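Local coordinates for aminotransferase, class I and II (Erwinia tasmaniensis, PDB 5Z0Q), which belongs to the class I and II aminotransferase family and binds pyridoxal-5'-phosphate in a dimer of the PLP-dependent aminotransferase fold, at residues 258-261 / 262-266; 307-310 / 311-315; 44-47 / 48-51. One frame throughout, in Å; residues are numbered along the deposited sequence.

Contact 1 of 3, residues 258-261 / 262-266; sequences ELRA and RFNRM
Arg262 lies along one flank of helix 257-267 and meets Glu258, one turn back, through CB, CG, CD and NH1. CB lies 3.7 Å from Glu258 O, the same oxygen that accepts Arg262 N (3.1 Å, N-H...O 166°). CG stands anti to the carbonyl carbon (chi1 -63°), which brings it back over the preceding turn, 3.3 Å from Glu258 O. CD then reaches the carboxylate, 3.5 Å from Glu258 OE1. A bend at chi3 folds the guanidinium toward the start of the helix. There NH1 passes 3.8 Å from Leu259 CD2, a contact of an aliphatic branch with the charged tip, and forms a long salt bridge of 3.9 Å to Glu258 OE1. The carboxylate and guanidinium planes are 32° apart, and the separation points to a loose electrostatic pairing on an i to i+4 spacing, not a tight bidentate one. The other terminal nitrogen, NH2, makes a weak hydrogen bond to Ala110 O of helix 101-111.

The same spacing recurs in the backbone: Asn264 N donates to Arg260 O at 2.9 Å, and Asn264 ND2 lies 3.7 Å from Arg260 CG as the two side chains run alongside each other. The polar end of Arg260 turns elsewhere, its NE bonding to Ile254 O. On the inner flank, Phe263 packs on Val95 and Leu97 of strand 94-97 and on Ile106, while Met266 touches helix 101-111 and Met270 of the second subunit, so the helix lies against a strand at the edge, within this chain, of the eight-stranded sheet.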
loop_
_atom_site.group_PDB
_atom_site.type_symbol
_atom_site.label_atom_id
_atom_site.label_comp_id
_atom_site.label_asym_id
_atom_site.label_seq_id
_atom_site.Cartn_x
_atom_site.Cartn_y
_atom_site.Cartn_z
ATOM N N GLU A 258 8.427 11.025 20.185
ATOM C CA GLU A 258 7.667 9.950 20.814
ATOM C C GLU A 258 6.409 9.624 20.018
ATOM O O GLU A 258 6.048 8.450 19.872
ATOM C CB GLU A 258 7.307 10.326 22.250
ATOM C CG GLU A 258 6.725 9.173 23.056
ATOM C CD GLU A 258 5.479 9.562 23.832
ATOM O OE1 GLU A 258 4.720 8.652 24.228
ATOM O OE2 GLU A 258 5.256 10.773 24.040
ATOM N N LEU A 259 5.725 10.648 19.502
ATOM C CA LEU A 259 4.540 10.402 18.689
ATOM C C LEU A 259 4.897 9.732 17.369
ATOM O O LEU A 259 4.077 8.996 16.808
ATOM C CB LEU A 259 3.790 11.709 18.436
ATOM C CG LEU A 259 3.223 12.417 19.668
ATOM C CD1 LEU A 259 2.459 13.668 19.265
ATOM C CD2 LEU A 259 2.336 11.481 20.476
ATOM N N ARG A 260 6.108 9.972 16.859
ATOM C CA ARG A 260 6.525 9.319 15.623
ATOM C C ARG A 260 6.820 7.842 15.854
ATOM O O ARG A 260 6.560 7.009 14.979
ATOM C CB ARG A 260 7.747 10.025 15.038
ATOM C CG ARG A 260 8.037 9.652 13.591
ATOM C CD ARG A 260 9.349 10.250 13.104
ATOM N NE ARG A 260 9.533 11.629 13.547
ATOM C CZ ARG A 260 10.505 12.028 14.361
ATOM N NH1 ARG A 260 11.393 11.152 14.811
ATOM N NH2 ARG A 260 10.596 13.302 14.718
ATOM N N ALA A 261 7.366 7.502 17.025
ATOM C CA ALA A 261 7.626 6.101 17.340
ATOM C C ALA A 261 6.326 5.334 17.543
ATOM O O ALA A 261 6.199 4.191 17.089
ATOM C CB ALA A 261 8.516 5.998 18.579
ATOM N N ARG A 262 5.352 5.943 18.226
ATOM C CA ARG A 262 4.047 5.308 18.377
ATOM C C ARG A 262 3.347 5.149 17.035
ATOM O O ARG A 262 2.641 4.159 16.814
ATOM C CB ARG A 262 3.176 6.122 19.337
ATOM C CG ARG A 262 3.723 6.216 20.752
ATOM C CD ARG A 262 2.972 7.258 21.571
ATOM N NE ARG A 262 1.546 6.958 21.678
ATOM C CZ ARG A 262 0.662 7.741 22.291
ATOM N NH1 ARG A 262 1.057 8.876 22.854
ATOM N NH2 ARG A 262 -0.615 7.389 22.342
ATOM N N PHE A 263 3.536 6.110 16.127
ATOM C CA PHE A 263 2.935 6.017 14.801
ATOM C C PHE A 263 3.570 4.893 13.992
ATOM O O PHE A 263 2.866 4.063 13.403
ATOM C CB PHE A 263 3.077 7.358 14.078
ATOM C CG PHE A 263 2.358 7.425 12.758
ATOM C CD1 PHE A 263 1.030 7.808 12.696
ATOM C CD2 PHE A 263 3.016 7.120 11.578
ATOM C CE1 PHE A 263 0.368 7.877 11.485
ATOM C CE2 PHE A 263 2.361 7.186 10.363
ATOM C CZ PHE A 263 1.035 7.565 10.318
ATOM N N ASN A 264 4.906 4.847 13.956
ATOM C CA ASN A 264 5.596 3.829 13.171
ATOM C C ASN A 264 5.354 2.428 13.719
ATOM O O ASN A 264 5.290 1.466 12.944
ATOM C CB ASN A 264 7.093 4.131 13.125
ATOM C CG ASN A 264 7.410 5.391 12.344
ATOM O OD1 ASN A 264 6.739 5.710 11.362
ATOM N ND2 ASN A 264 8.435 6.115 12.775
ATOM N N ARG A 265 5.222 2.290 15.039
ATOM C CA ARG A 265 4.955 0.978 15.621
ATOM C C ARG A 265 3.576 0.469 15.218
ATOM O O ARG A 265 3.393 -0.733 14.985
ATOM C CB ARG A 265 5.091 1.045 17.143
ATOM C CG ARG A 265 4.865 -0.277 17.854
ATOM C CD ARG A 265 5.450 -0.271 19.264
ATOM N NE ARG A 265 4.823 0.720 20.136
ATOM C CZ ARG A 265 5.359 1.899 20.440
ATOM N NH1 ARG A 265 6.540 2.244 19.943
ATOM N NH2 ARG A 265 4.714 2.734 21.244
ATOM N N MET A 266 2.593 1.369 15.122
ATOM C CA MET A 266 1.265 0.977 14.664
ATOM C C MET A 266 1.254 0.684 13.170
ATOM O O MET A 266 0.436 -0.115 12.698
ATOM C CB MET A 266 0.257 2.075 15.005
ATOM C CG MET A 266 -1.180 1.776 14.607
ATOM S SD MET A 266 -1.864 0.349 15.469
ATOM C CE MET A 266 -1.639 0.850 17.175
#

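Contact 2 of 3, residues 307-310 / 311-315; sequences LAQH and VNRLP
Gln309 OE1 is gripped by two nitrogens of Arg313, one turn later at the C-terminal end of the long helix 290-313. The stronger bond comes from Arg313 NH2 at 2.7 Å, with an N-H...acceptor angle of 139°; the one from NH1, at 3.2 Å, is weak. The oxygen sits 24° out of the guanidinium plane, and the amide and guanidinium planes are 74° apart, so the two groups meet at a steep angle, not coplanar. Arg313 reaches it with an extended chain from CG to NE, while Gln309 CG lies over one face of the guanidinium, 3.3 Å from Arg313 NH1. This polar pair occupies the exposed flank.

On the buried flank, Leu307 and Val311 lie side by side, with Leu307 CD1 3.6 Å from Val311 CG2, and both touch Met319 of strand 318-319. Leu307 O accepts from Val311 N at 2.9 Å, a regular helical bond. The pattern weakens beyond it: Asn312 N to Ala308 O is weak, and Arg313 N turns to His310 O, also a weak bond, i to i+3. Leu314 packs on Met381 and Leu385 of helix 371-385, and its CD1 comes within 4.0 Å of His310 CD2.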
loop_
_atom_site.group_PDB
_atom_site.type_symbol
_atom_site.label_atom_id
_atom_site.label_comp_id
_atom_site.label_asym_id
_atom_site.label_seq_id
_atom_site.Cartn_x
_atom_site.Cartn_y
_atom_site.Cartn_z
ATOM N N LEU A 307 -19.956 27.272 -12.059
ATOM C CA LEU A 307 -20.845 26.447 -11.249
ATOM C C LEU A 307 -21.485 27.258 -10.130
ATOM O O LEU A 307 -22.672 27.084 -9.829
ATOM C CB LEU A 307 -20.072 25.259 -10.675
ATOM C CG LEU A 307 -20.792 24.385 -9.644
ATOM C CD1 LEU A 307 -21.924 23.601 -10.284
ATOM C CD2 LEU A 307 -19.811 23.448 -8.960
ATOM N N ALA A 308 -20.717 28.155 -9.506
ATOM C CA ALA A 308 -21.242 28.941 -8.395
ATOM C C ALA A 308 -22.346 29.883 -8.860
ATOM O O ALA A 308 -23.407 29.968 -8.232
ATOM C CB ALA A 308 -20.113 29.724 -7.724
ATOM N N GLN A 309 -22.115 30.599 -9.962
ATOM C CA GLN A 309 -23.136 31.503 -10.478
ATOM C C GLN A 309 -24.352 30.742 -10.996
ATOM O O GLN A 309 -25.478 31.246 -10.912
ATOM C CB GLN A 309 -22.545 32.385 -11.578
ATOM C CG GLN A 309 -23.541 33.333 -12.227
ATOM C CD GLN A 309 -22.873 34.363 -13.117
ATOM O OE1 GLN A 309 -23.464 34.843 -14.085
ATOM N NE2 GLN A 309 -21.634 34.715 -12.788
ATOM N N HIS A 310 -24.151 29.529 -11.512
ATOM C CA HIS A 310 -25.265 28.763 -12.060
ATOM C C HIS A 310 -26.141 28.168 -10.963
ATOM O O HIS A 310 -27.371 28.146 -11.091
ATOM C CB HIS A 310 -24.743 27.655 -12.973
ATOM C CG HIS A 310 -25.816 26.966 -13.755
ATOM N ND1 HIS A 310 -26.246 27.418 -14.983
ATOM C CD2 HIS A 310 -26.556 25.866 -13.477
ATOM C CE1 HIS A 310 -27.201 26.622 -15.432
ATOM N NE2 HIS A 310 -27.407 25.673 -14.536
ATOM N N VAL A 311 -25.529 27.679 -9.883
ATOM C CA VAL A 311 -26.295 27.021 -8.828
ATOM C C VAL A 311 -27.180 28.023 -8.098
ATOM O O VAL A 311 -28.329 27.719 -7.752
ATOM C CB VAL A 311 -25.348 26.287 -7.860
ATOM C CG1 VAL A 311 -26.075 25.909 -6.576
ATOM C CG2 VAL A 311 -24.776 25.047 -8.524
ATOM N N ASN A 312 -26.672 29.234 -7.862
ATOM C CA ASN A 312 -27.435 30.216 -7.102
ATOM C C ASN A 312 -28.630 30.758 -7.879
ATOM O O ASN A 312 -29.541 31.325 -7.267
ATOM C CB ASN A 312 -26.521 31.361 -6.663
ATOM C CG ASN A 312 -25.420 30.896 -5.726
ATOM O OD1 ASN A 312 -24.248 31.223 -5.914
ATOM N ND2 ASN A 312 -25.792 30.120 -4.712
ATOM N N ARG A 313 -28.651 30.596 -9.204
ATOM C CA ARG A 313 -29.812 31.006 -9.986
ATOM C C ARG A 313 -30.922 29.964 -9.980
ATOM O O ARG A 313 -32.079 30.315 -10.241
ATOM C CB ARG A 313 -29.410 31.304 -11.432
ATOM C CG ARG A 313 -28.610 32.580 -11.611
ATOM C CD ARG A 313 -28.716 33.089 -13.041
ATOM N NE ARG A 313 -27.913 34.287 -13.263
ATOM C CZ ARG A 313 -26.712 34.284 -13.831
ATOM N NH1 ARG A 313 -26.173 33.143 -14.240
ATOM N NH2 ARG A 313 -26.051 35.423 -13.995
ATOM N N LEU A 314 -30.600 28.704 -9.698
ATOM C CA LEU A 314 -31.621 27.669 -9.668
ATOM C C LEU A 314 -32.444 27.786 -8.387
ATOM O O LEU A 314 -31.896 28.087 -7.321
ATOM C CB LEU A 314 -30.982 26.284 -9.773
ATOM C CG LEU A 314 -30.194 26.042 -11.064
ATOM C CD1 LEU A 314 -29.557 24.663 -11.059
ATOM C CD2 LEU A 314 -31.086 26.218 -12.285
ATOM N N PRO A 315 -33.768 27.561 -8.457
ATOM C CA PRO A 315 -34.669 27.880 -7.342
ATOM C C PRO A 315 -34.848 26.739 -6.339
ATOM O O PRO A 315 -35.972 26.356 -5.998
ATOM C CB PRO A 315 -35.980 28.205 -8.056
ATOM C CG PRO A 315 -35.972 27.272 -9.227
ATOM C CD PRO A 315 -34.518 27.117 -9.646
#

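Contact 3 of 3, residues 44-47 / 48-51; sequences DFRA and ADCI
The N-terminus of helix 49-59, with the extended segment that leads into it from strand 36-38, forms this contact, and Ala48 is its N-cap residue. An alanine has no polar side chain to fold back on the first turn; within the turn, Ala48 O accepts a weak bond from Ile51 N at 3.1 Å. No hydrogen bond joins residues 44-47 to residues 48-51; beyond chain neighbours, the contact rests on two side-chain pairs.

Arg46 and Asp49 meet first. The arginine runs out extended from CG to NE, its CG anti to the backbone N (chi1 168°), and this carries the guanidinium past Ala47 and alongside the start of the helix. Asp49 OD1 lies at the guanidinium edge, in its plane, 4.0 Å from Arg46 NH2. The carboxylate is turned 68° from that plane, which excludes a parallel two-point pairing, and at this length the salt bridge is a weak one. Arg46 NH1 has another partner, a weak hydrogen bond to Gln60 O of the second subunit.

Behind them, Ala47 CB reaches Ile51 CG2 at 4.3 Å, a light apolar touch. Ile51 continues inward to Ala281 and Ala285 of helix 276-288, and Ala48 rests on Trp292 of helix 290-313. Ala47 packs on Phe64 of the second subunit.

Placed by the first turn, the aspartate would probably interact favourably with the helix dipole, and the long Arg46 pairing would add a modest electrostatic term to a junction that is also tied to the partner chain by backbone hydrogen bonds from Ala47.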
loop_
_atom_site.group_PDB
_atom_site.type_symbol
_atom_site.label_atom_id
_atom_site.label_comp_id
_atom_site.label_asym_id
_atom_site.label_seq_id
_atom_site.Cartn_x
_atom_site.Cartn_y
_atom_site.Cartn_z
ATOM N N ASP A 44 -10.350 14.621 -14.347
ATOM C CA ASP A 44 -10.212 13.940 -15.625
ATOM C C ASP A 44 -9.017 14.444 -16.425
ATOM O O ASP A 44 -8.961 14.235 -17.642
ATOM C CB ASP A 44 -11.495 14.094 -16.445
ATOM C CG ASP A 44 -12.706 13.502 -15.750
ATOM O OD1 ASP A 44 -12.547 12.493 -15.030
ATOM O OD2 ASP A 44 -13.818 14.045 -15.923
ATOM N N PHE A 45 -8.060 15.094 -15.768
ATOM C CA PHE A 45 -6.947 15.736 -16.450
ATOM C C PHE A 45 -5.763 14.786 -16.572
ATOM O O PHE A 45 -5.407 14.087 -15.618
ATOM C CB PHE A 45 -6.520 17.002 -15.705
ATOM C CG PHE A 45 -7.626 18.003 -15.526
ATOM C CD1 PHE A 45 -8.599 18.164 -16.498
ATOM C CD2 PHE A 45 -7.696 18.779 -14.381
ATOM C CE1 PHE A 45 -9.619 19.083 -16.333
ATOM C CE2 PHE A 45 -8.714 19.699 -14.210
ATOM C CZ PHE A 45 -9.676 19.852 -15.187
ATOM N N ARG A 46 -5.161 14.766 -17.757
ATOM C CA ARG A 46 -3.928 14.022 -17.967
ATOM C C ARG A 46 -2.817 14.592 -17.093
ATOM O O ARG A 46 -2.716 15.807 -16.903
ATOM C CB ARG A 46 -3.542 14.079 -19.447
ATOM C CG ARG A 46 -2.146 13.587 -19.788
ATOM C CD ARG A 46 -1.861 13.816 -21.266
ATOM N NE ARG A 46 -0.444 13.689 -21.598
ATOM C CZ ARG A 46 0.114 12.588 -22.089
ATOM N NH1 ARG A 46 -0.622 11.507 -22.304
ATOM N NH2 ARG A 46 1.412 12.568 -22.362
ATOM N N ALA A 47 -1.988 13.704 -16.546
ATOM C CA ALA A 47 -0.918 14.131 -15.658
ATOM C C ALA A 47 0.092 14.995 -16.409
ATOM O O ALA A 47 0.191 14.963 -17.638
ATOM C CB ALA A 47 -0.219 12.922 -15.038
ATOM N N ALA A 48 0.847 15.782 -15.644
ATOM C CA ALA A 48 1.841 16.671 -16.229
ATOM C C ALA A 48 2.894 15.875 -16.991
ATOM O O ALA A 48 3.157 14.705 -16.696
ATOM C CB ALA A 48 2.509 17.513 -15.140
ATOM N N ASP A 49 3.498 16.526 -17.990
ATOM C CA ASP A 49 4.506 15.856 -18.807
ATOM C C ASP A 49 5.695 15.400 -17.974
ATOM O O ASP A 49 6.273 14.342 -18.247
ATOM C CB ASP A 49 4.969 16.778 -19.935
ATOM C CG ASP A 49 3.927 16.936 -21.027
ATOM O OD1 ASP A 49 3.148 15.984 -21.256
ATOM O OD2 ASP A 49 3.891 18.012 -21.661
ATOM N N CYS A 50 6.068 16.174 -16.952
ATOM C CA CYS A 50 7.189 15.784 -16.106
ATOM C C CYS A 50 6.891 14.510 -15.327
ATOM O O CYS A 50 7.801 13.708 -15.085
ATOM C CB CYS A 50 7.544 16.917 -15.147
ATOM S SG CYS A 50 6.174 17.456 -14.104
ATOM N N ILE A 51 5.635 14.305 -14.927
ATOM C CA ILE A 51 5.270 13.080 -14.222
ATOM C C ILE A 51 5.338 11.885 -15.163
ATOM O O ILE A 51 5.884 10.830 -14.818
ATOM C CB ILE A 51 3.874 13.219 -13.590
ATOM C CG1 ILE A 51 3.873 14.314 -12.520
ATOM C CG2 ILE A 51 3.420 11.892 -13.003
ATOM C CD1 ILE A 51 2.507 14.577 -11.924
#

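Along the chain the order is contact 3, contact 1, contact 2. All three are local contacts on or beside a helix: contact 3 is the loop-to-helix junction at the start of helix 49-59, contact 1 the body of helix 257-267, contact 2 the end of helix 290-313. Contacts 1 and 2 lie on opposite sides of the chain's centre, with centres 47 Å apart. Contact 3 is about 35 Å from contact 1 and 31 Å from contact 2, centre to centre. Helix 290-313 ends in contact 2 and touches contact 3 through Trp292. Contact 1 borders the eight-stranded sheet and contact 2 the five-stranded one. Contacts 1 and 3 touch the second subunit and so lie by the dimer interface; contact 2 does not.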